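Local coordinates for protein BAG family molecular chaperone regulator 4 (Arabidopsis thaliana, PDB 4HWH) that binds the ATPase domain of HSP70/HSC70 chaperones through its BAG domain and probably acts as a co-chaperone in programmed cell death and stress responses, at residues T11-K16 and M47-K52; K16-V21 and Q74-A79; V22-A27 and V36-M41; L51-I56 and K67-R72. All coordinates share one frame; numbering follows the deposited sequence.

The chain is the BAG domain, a bundle of three helices spanning 3-29, 36-54 and 63-86. Contacts 1 and 3 both join helix 3-29 to helix 36-54, their centres about 16 Å apart. Contact 2 joins helix 3-29 to helix 63-86, and contact 4 completes the triangle by joining helix 36-54 to helix 63-86. Along helix 3-29 the order is contact 1, contact 2, contact 3. Contacts 3 and 4 lie on opposite sides of the chain's centre, their centres about 22 Å apart. Contacts 1 and 4, with centres about 8 Å apart, are tied by the Asp15-Arg72 salt bridge. Between them the four contacts join all three helix pairs.

Contact 1: residues T11-K16 and M47-K52; sequences TGEVDK and MRQLLK
Gln49 lays its terminal amide against the methylenes of Glu13, Gln49 NE2 coming within 3.3 Å of Glu13 CG and Gln49 OE1 standing 3.7 Å from Glu13 CB. This is an interhelical contact of the three-helix BAG domain, where helix 3-29 and helix 36-54 run antiparallel. The two side chains cross at about a right angle, and no hydrogen bond joins them: the amide meets the aliphatic part of the glutamate, with the amide and carboxylate planes 47° apart. Glu13 CG stands anti to the backbone N (chi1 -161°), which brings its methylenes to helix 36-54, and the bend at chi2 (54°) then leads the carboxylate away from Gln49. The carboxylate lies beside a bound malonic acid, whose pocket also includes Leu17 and Arg20.

Deeper in the bundle, Val14 is buried and slides past Gln49 in the opposite direction. The backbones are 7.3 Å apart here, measured from Val14 CA to Gln49 CA. Replacing Gln49 by a glycine would probably leave a gap beside the Glu13 methylenes and Val14 CG2. Val14 also touches Glu69 and Arg72 of helix 63-86; on the side of helix 36-54, Val14 CG2 rests 4.1 Å from Gln49 CB.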
loop_
_atom_site.group_PDB
_atom_site.type_symbol
_atom_site.label_atom_id
_atom_site.label_comp_id
_atom_site.label_asym_id
_atom_site.label_seq_id
_atom_site.Cartn_x
_atom_site.Cartn_y
_atom_site.Cartn_z
ATOM N N THR A 11 -0.177 8.642 5.373
ATOM C CA THR A 11 0.127 9.034 4.000
ATOM C C THR A 11 1.610 8.853 3.689
ATOM O O THR A 11 1.974 8.353 2.626
ATOM C CB THR A 11 -0.290 10.491 3.722
ATOM O OG1 THR A 11 -1.718 10.589 3.757
ATOM C CG2 THR A 11 0.205 10.941 2.359
ATOM N N GLY A 12 2.461 9.255 4.626
ATOM C CA GLY A 12 3.895 9.118 4.452
ATOM C C GLY A 12 4.303 7.664 4.304
ATOM O O GLY A 12 5.203 7.332 3.532
ATOM N N GLU A 13 3.632 6.792 5.045
ATOM C CA GLU A 13 3.957 5.376 4.997
ATOM C C GLU A 13 3.434 4.757 3.706
ATOM O O GLU A 13 4.099 3.930 3.083
ATOM C CB GLU A 13 3.382 4.650 6.211
ATOM C CG GLU A 13 4.037 3.313 6.460
ATOM C CD GLU A 13 5.543 3.434 6.567
ATOM O OE1 GLU A 13 6.021 4.442 7.133
ATOM O OE2 GLU A 13 6.247 2.523 6.084
ATOM N N VAL A 14 2.239 5.170 3.300
ATOM C CA VAL A 14 1.665 4.685 2.055
ATOM C C VAL A 14 2.501 5.142 0.857
ATOM O O VAL A 14 2.639 4.411 -0.125
ATOM C CB VAL A 14 0.193 5.119 1.908
ATOM C CG1 VAL A 14 -0.368 4.657 0.576
ATOM C CG2 VAL A 14 -0.632 4.545 3.059
ATOM N N ASP A 15 3.071 6.343 0.942
ATOM C CA ASP A 15 3.987 6.819 -0.091
ATOM C C ASP A 15 5.153 5.851 -0.256
ATOM O O ASP A 15 5.508 5.472 -1.372
ATOM C CB ASP A 15 4.527 8.215 0.242
ATOM C CG ASP A 15 3.514 9.312 -0.018
ATOM O OD1 ASP A 15 2.494 9.044 -0.685
ATOM O OD2 ASP A 15 3.745 10.452 0.438
ATOM N N LYS A 16 5.752 5.454 0.860
ATOM C CA LYS A 16 6.856 4.505 0.821
ATOM C C LYS A 16 6.414 3.192 0.186
ATOM O O LYS A 16 7.129 2.608 -0.628
ATOM C CB LYS A 16 7.401 4.256 2.228
ATOM C CG LYS A 16 8.245 5.402 2.776
ATOM C CD LYS A 16 8.669 5.135 4.218
ATOM C CE LYS A 16 9.392 6.332 4.814
ATOM N NZ LYS A 16 9.793 6.084 6.226
ATOM N N MET A 47 -2.368 -3.306 4.611
ATOM C CA MET A 47 -3.473 -3.623 5.514
ATOM C C MET A 47 -3.282 -2.985 6.890
ATOM O O MET A 47 -4.240 -2.530 7.515
ATOM C CB MET A 47 -3.646 -5.140 5.639
ATOM C CG MET A 47 -4.153 -5.796 4.359
ATOM S SD MET A 47 -4.495 -7.558 4.534
ATOM C CE MET A 47 -4.852 -8.011 2.836
ATOM N N ARG A 48 -2.040 -2.941 7.355
ATOM C CA ARG A 48 -1.736 -2.316 8.636
ATOM C C ARG A 48 -2.038 -0.821 8.590
ATOM O O ARG A 48 -2.521 -0.244 9.564
ATOM C CB ARG A 48 -0.272 -2.556 9.011
ATOM C CG ARG A 48 0.042 -3.999 9.375
ATOM C CD ARG A 48 -0.334 -4.291 10.818
ATOM N NE ARG A 48 0.415 -3.448 11.743
ATOM C CZ ARG A 48 0.102 -3.276 13.024
ATOM N NH1 ARG A 48 0.845 -2.484 13.786
ATOM N NH2 ARG A 48 -0.954 -3.887 13.540
ATOM N N GLN A 49 -1.750 -0.193 7.452
ATOM C CA GLN A 49 -2.043 1.225 7.297
ATOM C C GLN A 49 -3.550 1.456 7.276
ATOM O O GLN A 49 -4.035 2.463 7.787
ATOM C CB GLN A 49 -1.360 1.806 6.054
ATOM C CG GLN A 49 0.156 1.895 6.192
ATOM C CD GLN A 49 0.588 2.639 7.448
ATOM O OE1 GLN A 49 0.124 3.747 7.723
ATOM N NE2 GLN A 49 1.488 2.035 8.212
ATOM N N LEU A 50 -4.286 0.508 6.704
ATOM C CA LEU A 50 -5.740 0.589 6.664
ATOM C C LEU A 50 -6.304 0.523 8.084
ATOM O O LEU A 50 -7.221 1.262 8.435
ATOM C CB LEU A 50 -6.307 -0.552 5.817
ATOM C CG LEU A 50 -7.697 -0.379 5.212
ATOM C CD1 LEU A 50 -7.755 0.881 4.362
ATOM C CD2 LEU A 50 -8.060 -1.607 4.385
ATOM N N LEU A 51 -5.743 -0.365 8.897
ATOM C CA LEU A 51 -6.156 -0.493 10.291
ATOM C C LEU A 51 -5.899 0.795 11.059
ATOM O O LEU A 51 -6.716 1.215 11.878
ATOM C CB LEU A 51 -5.422 -1.654 10.962
ATOM C CG LEU A 51 -5.862 -3.055 10.548
ATOM C CD1 LEU A 51 -4.938 -4.091 11.172
ATOM C CD2 LEU A 51 -7.301 -3.293 10.959
ATOM N N LYS A 52 -4.755 1.418 10.793
ATOM C CA LYS A 52 -4.410 2.678 11.434
ATOM C C LYS A 52 -5.458 3.740 11.106
ATOM O O LYS A 52 -5.955 4.424 11.997
ATOM C CB LYS A 52 -3.014 3.139 11.007
ATOM C CG LYS A 52 -2.524 4.378 11.747
ATOM C CD LYS A 52 -1.017 4.560 11.612
ATOM C CE LYS A 52 -0.529 5.751 12.433
ATOM N NZ LYS A 52 0.938 5.983 12.294
#

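Contact 2: residues K16-V21 and Q74-A79; sequences KLSDRV and QNLQEA. With ACT (acetate ion), chain G.
Acetate oxygen OXT accepts a hydrogen bond from Ser18 OG at 2.8 Å, right beside the place where Ser18 packs on Leu76. The same oxygen takes a second hydrogen bond from Arg72 NH2, so two donors from different helices grip it. A chi1 of 175° turns the Ser18 hydroxyl to the side opposite its own amide nitrogen and places it at the ion, whose other end is met by a hydrocarbon group: acetate CH3 lies 3.8 Å from Leu76 CD2. The acetate probably came from the crystallisation liquor, and its binding is consistent with Ser18 and Arg72 together being able to hold a small anion.

Between the helices themselves the packing is apolar. Leu76 points at helix 3-29, and its CD1 is 4.0 Å from Ser18 CB and 4.1 Å from Ser18 CA. The small serine allows this close approach, with Ser18 CA and Leu76 CA 6.9 Å apart. Three residues further along each helix, Val21 CG1 meets Ala79 CB at 4.3 Å; here the larger side chain comes from helix 3-29 and the smaller from helix 63-86.

Helices 3-29 and 63-86, first and third of the bundle, run parallel here. Helix 36-54 packs antiparallel to both, and its Leu46 is touched by Leu17 from helix 3-29 and by Leu76 from helix 63-86.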
loop_
_atom_site.group_PDB
_atom_site.type_symbol
_atom_site.label_atom_id
_atom_site.label_comp_id
_atom_site.label_asym_id
_atom_site.label_seq_id
_atom_site.Cartn_x
_atom_site.Cartn_y
_atom_site.Cartn_z
ATOM N N LYS A 16 5.752 5.454 0.860
ATOM C CA LYS A 16 6.856 4.505 0.821
ATOM C C LYS A 16 6.414 3.192 0.186
ATOM O O LYS A 16 7.129 2.608 -0.628
ATOM C CB LYS A 16 7.401 4.256 2.228
ATOM C CG LYS A 16 8.245 5.402 2.776
ATOM C CD LYS A 16 8.669 5.135 4.218
ATOM C CE LYS A 16 9.392 6.332 4.814
ATOM N NZ LYS A 16 9.793 6.084 6.226
ATOM N N LEU A 17 5.229 2.727 0.565
ATOM C CA LEU A 17 4.706 1.485 0.013
ATOM C C LEU A 17 4.394 1.631 -1.473
ATOM O O LEU A 17 4.612 0.709 -2.256
ATOM C CB LEU A 17 3.476 1.026 0.801
ATOM C CG LEU A 17 3.823 0.559 2.221
ATOM C CD1 LEU A 17 2.573 0.425 3.097
ATOM C CD2 LEU A 17 4.598 -0.753 2.171
ATOM N N SER A 18 3.894 2.796 -1.864
ATOM C CA SER A 18 3.607 3.042 -3.270
ATOM C C SER A 18 4.884 2.934 -4.109
ATOM O O SER A 18 4.879 2.339 -5.185
ATOM C CB SER A 18 2.957 4.412 -3.460
ATOM O OG SER A 18 2.778 4.692 -4.837
ATOM N N ASP A 19 5.975 3.512 -3.611
ATOM C CA ASP A 19 7.267 3.410 -4.290
ATOM C C ASP A 19 7.729 1.955 -4.364
ATOM O O ASP A 19 8.257 1.505 -5.381
ATOM C CB ASP A 19 8.328 4.261 -3.583
ATOM C CG ASP A 19 8.146 5.750 -3.826
ATOM O OD1 ASP A 19 7.415 6.123 -4.767
ATOM O OD2 ASP A 19 8.741 6.550 -3.079
ATOM N N ARG A 20 7.528 1.219 -3.279
ATOM C CA ARG A 20 7.944 -0.181 -3.236
ATOM C C ARG A 20 7.191 -1.021 -4.264
ATOM O O ARG A 20 7.772 -1.882 -4.927
ATOM C CB ARG A 20 7.756 -0.761 -1.833
ATOM C CG ARG A 20 8.135 -2.228 -1.724
ATOM C CD ARG A 20 9.574 -2.444 -2.146
ATOM N NE ARG A 20 10.497 -1.699 -1.298
ATOM C CZ ARG A 20 11.738 -1.376 -1.650
ATOM N NH1 ARG A 20 12.207 -1.727 -2.841
ATOM N NH2 ARG A 20 12.507 -0.692 -0.816
ATOM N N VAL A 21 5.895 -0.769 -4.399
ATOM C CA VAL A 21 5.087 -1.508 -5.358
ATOM C C VAL A 21 5.593 -1.280 -6.780
ATOM O O VAL A 21 5.686 -2.220 -7.570
ATOM C CB VAL A 21 3.588 -1.150 -5.242
ATOM C CG1 VAL A 21 2.793 -1.770 -6.381
ATOM C CG2 VAL A 21 3.041 -1.614 -3.886
ATOM N N GLN A 74 -6.575 0.856 -1.303
ATOM C CA GLN A 74 -7.320 -0.140 -2.064
ATOM C C GLN A 74 -6.756 -0.289 -3.479
ATOM O O GLN A 74 -6.651 -1.395 -4.004
ATOM C CB GLN A 74 -8.808 0.219 -2.097
ATOM C CG GLN A 74 -9.438 0.305 -0.710
ATOM C CD GLN A 74 -10.869 0.811 -0.741
ATOM O OE1 GLN A 74 -11.227 1.650 -1.568
ATOM N NE2 GLN A 74 -11.695 0.302 0.168
ATOM N N ASN A 75 -6.376 0.829 -4.086
ATOM C CA ASN A 75 -5.775 0.799 -5.417
ATOM C C ASN A 75 -4.433 0.077 -5.428
ATOM O O ASN A 75 -4.156 -0.724 -6.319
ATOM C CB ASN A 75 -5.617 2.215 -5.966
ATOM C CG ASN A 75 -6.939 2.825 -6.382
ATOM O OD1 ASN A 75 -7.968 2.148 -6.403
ATOM N ND2 ASN A 75 -6.919 4.112 -6.719
ATOM N N LEU A 76 -3.598 0.364 -4.433
ATOM C CA LEU A 76 -2.318 -0.321 -4.303
ATOM C C LEU A 76 -2.502 -1.817 -4.061
ATOM O O LEU A 76 -1.759 -2.637 -4.599
ATOM C CB LEU A 76 -1.477 0.311 -3.187
ATOM C CG LEU A 76 -1.018 1.739 -3.510
ATOM C CD1 LEU A 76 -0.363 2.408 -2.306
ATOM C CD2 LEU A 76 -0.068 1.726 -4.697
ATOM N N GLN A 77 -3.498 -2.174 -3.253
ATOM C CA GLN A 77 -3.768 -3.576 -2.969
ATOM C C GLN A 77 -4.089 -4.324 -4.259
ATOM O O GLN A 77 -3.630 -5.447 -4.475
ATOM C CB GLN A 77 -4.922 -3.717 -1.973
ATOM C CG GLN A 77 -4.599 -3.270 -0.548
ATOM C CD GLN A 77 -5.809 -3.350 0.378
ATOM O OE1 GLN A 77 -6.802 -2.645 0.186
ATOM N NE2 GLN A 77 -5.726 -4.210 1.387
ATOM N N GLU A 78 -4.883 -3.693 -5.116
ATOM C CA GLU A 78 -5.232 -4.287 -6.400
ATOM C C GLU A 78 -3.993 -4.454 -7.270
ATOM O O GLU A 78 -3.810 -5.488 -7.906
ATOM C CB GLU A 78 -6.274 -3.431 -7.122
ATOM C CG GLU A 78 -7.623 -3.395 -6.423
ATOM C CD GLU A 78 -8.667 -2.616 -7.200
ATOM O OE1 GLU A 78 -8.371 -2.192 -8.337
ATOM O OE2 GLU A 78 -9.783 -2.428 -6.669
ATOM N N ALA A 79 -3.138 -3.437 -7.289
ATOM C CA ALA A 79 -1.906 -3.508 -8.067
ATOM C C ALA A 79 -1.015 -4.656 -7.591
ATOM O O ALA A 79 -0.416 -5.363 -8.401
ATOM C CB ALA A 79 -1.159 -2.185 -8.007
HETATM C C ACT G . -0.186 5.829 -5.736
HETATM O O ACT G . -1.398 6.127 -5.635
HETATM O OXT ACT G . 0.582 6.390 -4.925
HETATM C CH3 ACT G . 0.310 4.861 -6.772
#

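Contact 3: residues V22-A27 and V36-M41; sequences VALEVA and VREFDM
Leu24 divides its two methyls between Glu38 and Phe39, and these make up the apolar part of the contact. Leu24 CD2 rests on the first methylene of Glu38, 3.8 Å from Glu38 CB, and the two side chains cross at about a right angle. Leu24 CD1 lies close to both residues, 4.0 Å from the backbone oxygen Glu38 O and 4.2 Å from Phe39 CD1. It approaches the phenyl ring obliquely. Leu24 CG sits anti to its own carbonyl carbon (chi1 -65°), which sends the forked end across to the facing helix. The backbones are well separated here, with 7.8 Å between Leu24 CA and Glu38 CA.

The contact joins the last turns of helix 3-29 to the first turns of helix 36-54, at the end of the three-helix bundle that holds the loop between these two helices. Val34 in that loop touches both Leu24 and Phe39, and Leu83 of helix 63-86 packs on the same two residues, making this buried cluster one shared by all three helices.

The polar interactions do not involve Leu24. A bend in the Glu38 side chain (chi2 -52°) leads its carboxylate off beyond the methylene, and Glu38 OE2 lies 3.5 Å from Arg37 NE. That oxygen is well out of the guanidinium plane, making the pairing one of charge without a directed N-H. Asp40 forms a salt bridge with Lys84 of helix 63-86.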
loop_
_atom_site.group_PDB
_atom_site.type_symbol
_atom_site.label_atom_id
_atom_site.label_comp_id
_atom_site.label_asym_id
_atom_site.label_seq_id
_atom_site.Cartn_x
_atom_site.Cartn_y
_atom_site.Cartn_z
ATOM N N VAL A 22 5.937 -0.037 -7.103
ATOM C CA VAL A 22 6.484 0.247 -8.426
ATOM C C VAL A 22 7.808 -0.494 -8.617
ATOM O O VAL A 22 8.054 -1.084 -9.671
ATOM C CB VAL A 22 6.661 1.761 -8.676
ATOM C CG1 VAL A 22 7.423 2.002 -9.975
ATOM C CG2 VAL A 22 5.303 2.447 -8.728
ATOM N N ALA A 23 8.646 -0.484 -7.586
ATOM C CA ALA A 23 9.917 -1.202 -7.642
ATOM C C ALA A 23 9.704 -2.691 -7.915
ATOM O O ALA A 23 10.444 -3.301 -8.685
ATOM C CB ALA A 23 10.714 -1.000 -6.356
ATOM N N LEU A 24 8.697 -3.284 -7.280
ATOM C CA LEU A 24 8.410 -4.695 -7.523
ATOM C C LEU A 24 7.937 -4.904 -8.960
ATOM O O LEU A 24 8.321 -5.872 -9.617
ATOM C CB LEU A 24 7.372 -5.226 -6.535
ATOM C CG LEU A 24 7.810 -5.242 -5.071
ATOM C CD1 LEU A 24 6.648 -5.605 -4.167
ATOM C CD2 LEU A 24 8.980 -6.207 -4.872
ATOM N N GLU A 25 7.102 -3.996 -9.451
ATOM C CA GLU A 25 6.621 -4.112 -10.819
ATOM C C GLU A 25 7.764 -4.030 -11.817
ATOM O O GLU A 25 7.786 -4.757 -12.814
ATOM C CB GLU A 25 5.605 -3.028 -11.156
ATOM C CG GLU A 25 5.287 -3.022 -12.637
ATOM C CD GLU A 25 4.405 -1.875 -13.065
ATOM O OE1 GLU A 25 4.231 -0.922 -12.276
ATOM O OE2 GLU A 25 3.895 -1.933 -14.205
ATOM N N VAL A 26 8.699 -3.120 -11.552
ATOM C CA VAL A 26 9.860 -2.938 -12.411
ATOM C C VAL A 26 10.726 -4.194 -12.416
ATOM O O VAL A 26 11.184 -4.642 -13.469
ATOM C CB VAL A 26 10.697 -1.720 -11.969
ATOM C CG1 VAL A 26 12.052 -1.721 -12.662
ATOM C CG2 VAL A 26 9.942 -0.426 -12.257
ATOM N N ALA A 27 10.936 -4.771 -11.237
ATOM C CA ALA A 27 11.712 -6.002 -11.130
ATOM C C ALA A 27 11.092 -7.108 -11.985
ATOM O O ALA A 27 11.782 -7.767 -12.764
ATOM C CB ALA A 27 11.818 -6.437 -9.676
ATOM N N VAL A 36 7.585 -14.567 -3.460
ATOM C CA VAL A 36 6.195 -14.325 -3.095
ATOM C C VAL A 36 6.064 -13.452 -1.841
ATOM O O VAL A 36 5.118 -12.670 -1.721
ATOM C CB VAL A 36 5.410 -15.647 -2.910
ATOM C CG1 VAL A 36 6.038 -16.499 -1.819
ATOM C CG2 VAL A 36 3.948 -15.361 -2.600
ATOM N N ARG A 37 7.014 -13.568 -0.917
ATOM C CA ARG A 37 6.932 -12.800 0.327
ATOM C C ARG A 37 6.968 -11.288 0.095
ATOM O O ARG A 37 6.442 -10.526 0.901
ATOM C CB ARG A 37 8.019 -13.211 1.329
ATOM C CG ARG A 37 9.419 -12.730 0.984
ATOM C CD ARG A 37 10.300 -12.674 2.227
ATOM N NE ARG A 37 11.681 -12.334 1.897
ATOM C CZ ARG A 37 12.652 -13.228 1.758
ATOM N NH1 ARG A 37 12.394 -14.518 1.928
ATOM N NH2 ARG A 37 13.881 -12.834 1.454
ATOM N N GLU A 38 7.591 -10.853 -0.999
ATOM C CA GLU A 38 7.628 -9.427 -1.313
ATOM C C GLU A 38 6.208 -8.910 -1.518
ATOM O O GLU A 38 5.829 -7.875 -0.973
ATOM C CB GLU A 38 8.456 -9.141 -2.571
ATOM C CG GLU A 38 9.833 -9.762 -2.591
ATOM C CD GLU A 38 10.644 -9.439 -1.354
ATOM O OE1 GLU A 38 10.537 -8.311 -0.830
ATOM O OE2 GLU A 38 11.396 -10.322 -0.909
ATOM N N PHE A 39 5.429 -9.630 -2.319
ATOM C CA PHE A 39 4.055 -9.227 -2.595
ATOM C C PHE A 39 3.206 -9.316 -1.332
ATOM O O PHE A 39 2.389 -8.438 -1.056
ATOM C CB PHE A 39 3.449 -10.097 -3.696
ATOM C CG PHE A 39 4.264 -10.134 -4.952
ATOM C CD1 PHE A 39 4.566 -8.964 -5.631
ATOM C CD2 PHE A 39 4.729 -11.336 -5.457
ATOM C CE1 PHE A 39 5.318 -8.990 -6.791
ATOM C CE2 PHE A 39 5.484 -11.370 -6.616
ATOM C CZ PHE A 39 5.779 -10.193 -7.284
ATOM N N ASP A 40 3.406 -10.379 -0.562
ATOM C CA ASP A 40 2.615 -10.584 0.641
ATOM C C ASP A 40 2.955 -9.577 1.735
ATOM O O ASP A 40 2.065 -9.083 2.423
ATOM C CB ASP A 40 2.753 -12.024 1.141
ATOM C CG ASP A 40 1.996 -13.008 0.269
ATOM O OD1 ASP A 40 1.129 -12.560 -0.507
ATOM O OD2 ASP A 40 2.260 -14.220 0.358
ATOM N N MET A 41 4.236 -9.262 1.894
ATOM C CA MET A 41 4.622 -8.236 2.858
ATOM C C MET A 41 4.059 -6.872 2.466
ATOM O O MET A 41 3.590 -6.122 3.323
ATOM C CB MET A 41 6.143 -8.152 3.000
ATOM C CG MET A 41 6.763 -9.269 3.814
ATOM S SD MET A 41 8.501 -8.919 4.174
ATOM C CE MET A 41 9.225 -9.084 2.546
#

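Contact 4: residues L51-I56 and K67-R72; sequences LKLDGI and KAEVRR. With ACT (acetate ion), chain G.
Leu53 makes the apolar contact with a single methyl: Leu53 CD1 lies 3.7 Å from Val70 CG2 and 3.8 Å from Glu69 CB. It thus settles between two consecutive residues of helix 63-86, sliding past Val70 in the opposite direction and crossing Glu69 at about a right angle. Only the hydrocarbon part of Glu69 is used here. The bend at chi2 (60°) then leads the carboxylate away from the leucine, and Glu69 also touches Val14 of helix 3-29.

The charged interactions lie within helix 63-86 and beyond it. Arg72 grips Glu69 side-on with two nitrogens converging on one oxygen. Arg72 NH1 donates to Glu69 OE1 at 2.8 Å, using the oxygen's syn lone pair, while Arg72 NE reaches Glu69 OE1 at 3.1 Å from above the carboxylate plane. Arg72 NH1 also forms a salt bridge with Asp15 of helix 3-29. The remaining nitrogen, Arg72 NH2, bonds acetate OXT at 2.9 Å with an N-H...O angle of 159°. A leucine in place of Arg72 would probably leave the buried Glu69 carboxylate and Asp15 without their shared cation, and the acetate without one of its donors.

Leu53, in the last turn of helix 36-54, thus packs on helix 63-86, which runs antiparallel to its own helix in the three-helix bundle of the BAG domain.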
loop_
_atom_site.group_PDB
_atom_site.type_symbol
_atom_site.label_atom_id
_atom_site.label_comp_id
_atom_site.label_asym_id
_atom_site.label_seq_id
_atom_site.Cartn_x
_atom_site.Cartn_y
_atom_site.Cartn_z
ATOM N N LEU A 51 -5.743 -0.365 8.897
ATOM C CA LEU A 51 -6.156 -0.493 10.291
ATOM C C LEU A 51 -5.899 0.795 11.059
ATOM O O LEU A 51 -6.716 1.215 11.878
ATOM C CB LEU A 51 -5.422 -1.654 10.962
ATOM C CG LEU A 51 -5.862 -3.055 10.548
ATOM C CD1 LEU A 51 -4.938 -4.091 11.172
ATOM C CD2 LEU A 51 -7.301 -3.293 10.959
ATOM N N LYS A 52 -4.755 1.418 10.793
ATOM C CA LYS A 52 -4.410 2.678 11.434
ATOM C C LYS A 52 -5.458 3.740 11.106
ATOM O O LYS A 52 -5.955 4.424 11.997
ATOM C CB LYS A 52 -3.014 3.139 11.007
ATOM C CG LYS A 52 -2.524 4.378 11.747
ATOM C CD LYS A 52 -1.017 4.560 11.612
ATOM C CE LYS A 52 -0.529 5.751 12.433
ATOM N NZ LYS A 52 0.938 5.983 12.294
ATOM N N LEU A 53 -5.802 3.863 9.827
ATOM C CA LEU A 53 -6.839 4.801 9.407
ATOM C C LEU A 53 -8.179 4.490 10.073
ATOM O O LEU A 53 -8.910 5.402 10.456
ATOM C CB LEU A 53 -6.994 4.803 7.881
ATOM C CG LEU A 53 -5.857 5.401 7.046
ATOM C CD1 LEU A 53 -6.033 5.061 5.573
ATOM C CD2 LEU A 53 -5.769 6.910 7.238
ATOM N N ASP A 54 -8.501 3.203 10.202
ATOM C CA ASP A 54 -9.760 2.788 10.822
ATOM C C ASP A 54 -9.899 3.334 12.238
ATOM O O ASP A 54 -11.006 3.603 12.703
ATOM C CB ASP A 54 -9.873 1.260 10.866
ATOM C CG ASP A 54 -10.171 0.653 9.514
ATOM O OD1 ASP A 54 -10.627 1.388 8.612
ATOM O OD2 ASP A 54 -9.950 -0.568 9.358
ATOM N N GLY A 55 -8.771 3.483 12.925
ATOM C CA GLY A 55 -8.774 3.923 14.308
ATOM C C GLY A 55 -8.689 5.429 14.475
ATOM O O GLY A 55 -8.746 5.937 15.593
ATOM N N ILE A 56 -8.550 6.145 13.365
ATOM C CA ILE A 56 -8.479 7.602 13.411
ATOM C C ILE A 56 -9.869 8.224 13.380
ATOM O O ILE A 56 -10.570 8.154 12.371
ATOM C CB ILE A 56 -7.658 8.178 12.243
ATOM C CG1 ILE A 56 -6.201 7.725 12.332
ATOM C CG2 ILE A 56 -7.729 9.696 12.249
ATOM C CD1 ILE A 56 -5.366 8.134 11.138
ATOM N N LYS A 67 -10.457 9.287 4.042
ATOM C CA LYS A 67 -11.178 8.507 3.048
ATOM C C LYS A 67 -10.381 8.431 1.749
ATOM O O LYS A 67 -10.385 7.409 1.065
ATOM C CB LYS A 67 -12.553 9.126 2.794
ATOM C CG LYS A 67 -13.492 8.270 1.958
ATOM C CD LYS A 67 -14.802 9.003 1.696
ATOM C CE LYS A 67 -15.727 8.196 0.802
ATOM N NZ LYS A 67 -16.992 8.931 0.512
ATOM N N ALA A 68 -9.696 9.520 1.415
ATOM C CA ALA A 68 -8.845 9.555 0.233
ATOM C C ALA A 68 -7.727 8.521 0.344
ATOM O O ALA A 68 -7.415 7.820 -0.616
ATOM C CB ALA A 68 -8.262 10.942 0.043
ATOM N N GLU A 69 -7.128 8.427 1.526
ATOM C CA GLU A 69 -6.022 7.507 1.745
ATOM C C GLU A 69 -6.495 6.057 1.713
ATOM O O GLU A 69 -5.774 5.164 1.269
ATOM C CB GLU A 69 -5.338 7.807 3.076
ATOM C CG GLU A 69 -3.893 7.384 3.109
ATOM C CD GLU A 69 -3.069 8.090 2.048
ATOM O OE1 GLU A 69 -2.132 7.467 1.516
ATOM O OE2 GLU A 69 -3.367 9.263 1.740
ATOM N N VAL A 70 -7.715 5.825 2.186
ATOM C CA VAL A 70 -8.287 4.489 2.137
ATOM C C VAL A 70 -8.379 4.024 0.687
ATOM O O VAL A 70 -8.031 2.888 0.364
ATOM C CB VAL A 70 -9.677 4.441 2.810
ATOM C CG1 VAL A 70 -10.373 3.110 2.524
ATOM C CG2 VAL A 70 -9.541 4.667 4.312
ATOM N N ARG A 71 -8.840 4.916 -0.184
ATOM C CA ARG A 71 -8.990 4.590 -1.597
ATOM C C ARG A 71 -7.637 4.332 -2.254
ATOM O O ARG A 71 -7.506 3.427 -3.077
ATOM C CB ARG A 71 -9.740 5.704 -2.336
ATOM C CG ARG A 71 -11.197 5.840 -1.917
ATOM C CD ARG A 71 -11.906 6.931 -2.705
ATOM N NE ARG A 71 -13.306 7.066 -2.315
ATOM C CZ ARG A 71 -14.152 7.937 -2.856
ATOM N NH1 ARG A 71 -13.740 8.757 -3.815
ATOM N NH2 ARG A 71 -15.410 7.990 -2.440
ATOM N N ARG A 72 -6.637 5.124 -1.879
ATOM C CA ARG A 72 -5.296 4.969 -2.427
ATOM C C ARG A 72 -4.775 3.585 -2.063
ATOM O O ARG A 72 -4.186 2.889 -2.888
ATOM C CB ARG A 72 -4.363 6.062 -1.883
ATOM C CG ARG A 72 -3.417 6.658 -2.918
ATOM C CD ARG A 72 -1.942 6.379 -2.629
ATOM N NE ARG A 72 -1.479 7.094 -1.444
ATOM C CZ ARG A 72 -0.240 7.546 -1.261
ATOM N NH1 ARG A 72 0.061 8.176 -0.135
ATOM N NH2 ARG A 72 0.693 7.384 -2.193
HETATM C C ACT G . -0.186 5.829 -5.736
HETATM O O ACT G . -1.398 6.127 -5.635
HETATM O OXT ACT G . 0.582 6.390 -4.925
HETATM C CH3 ACT G . 0.310 4.861 -6.772
#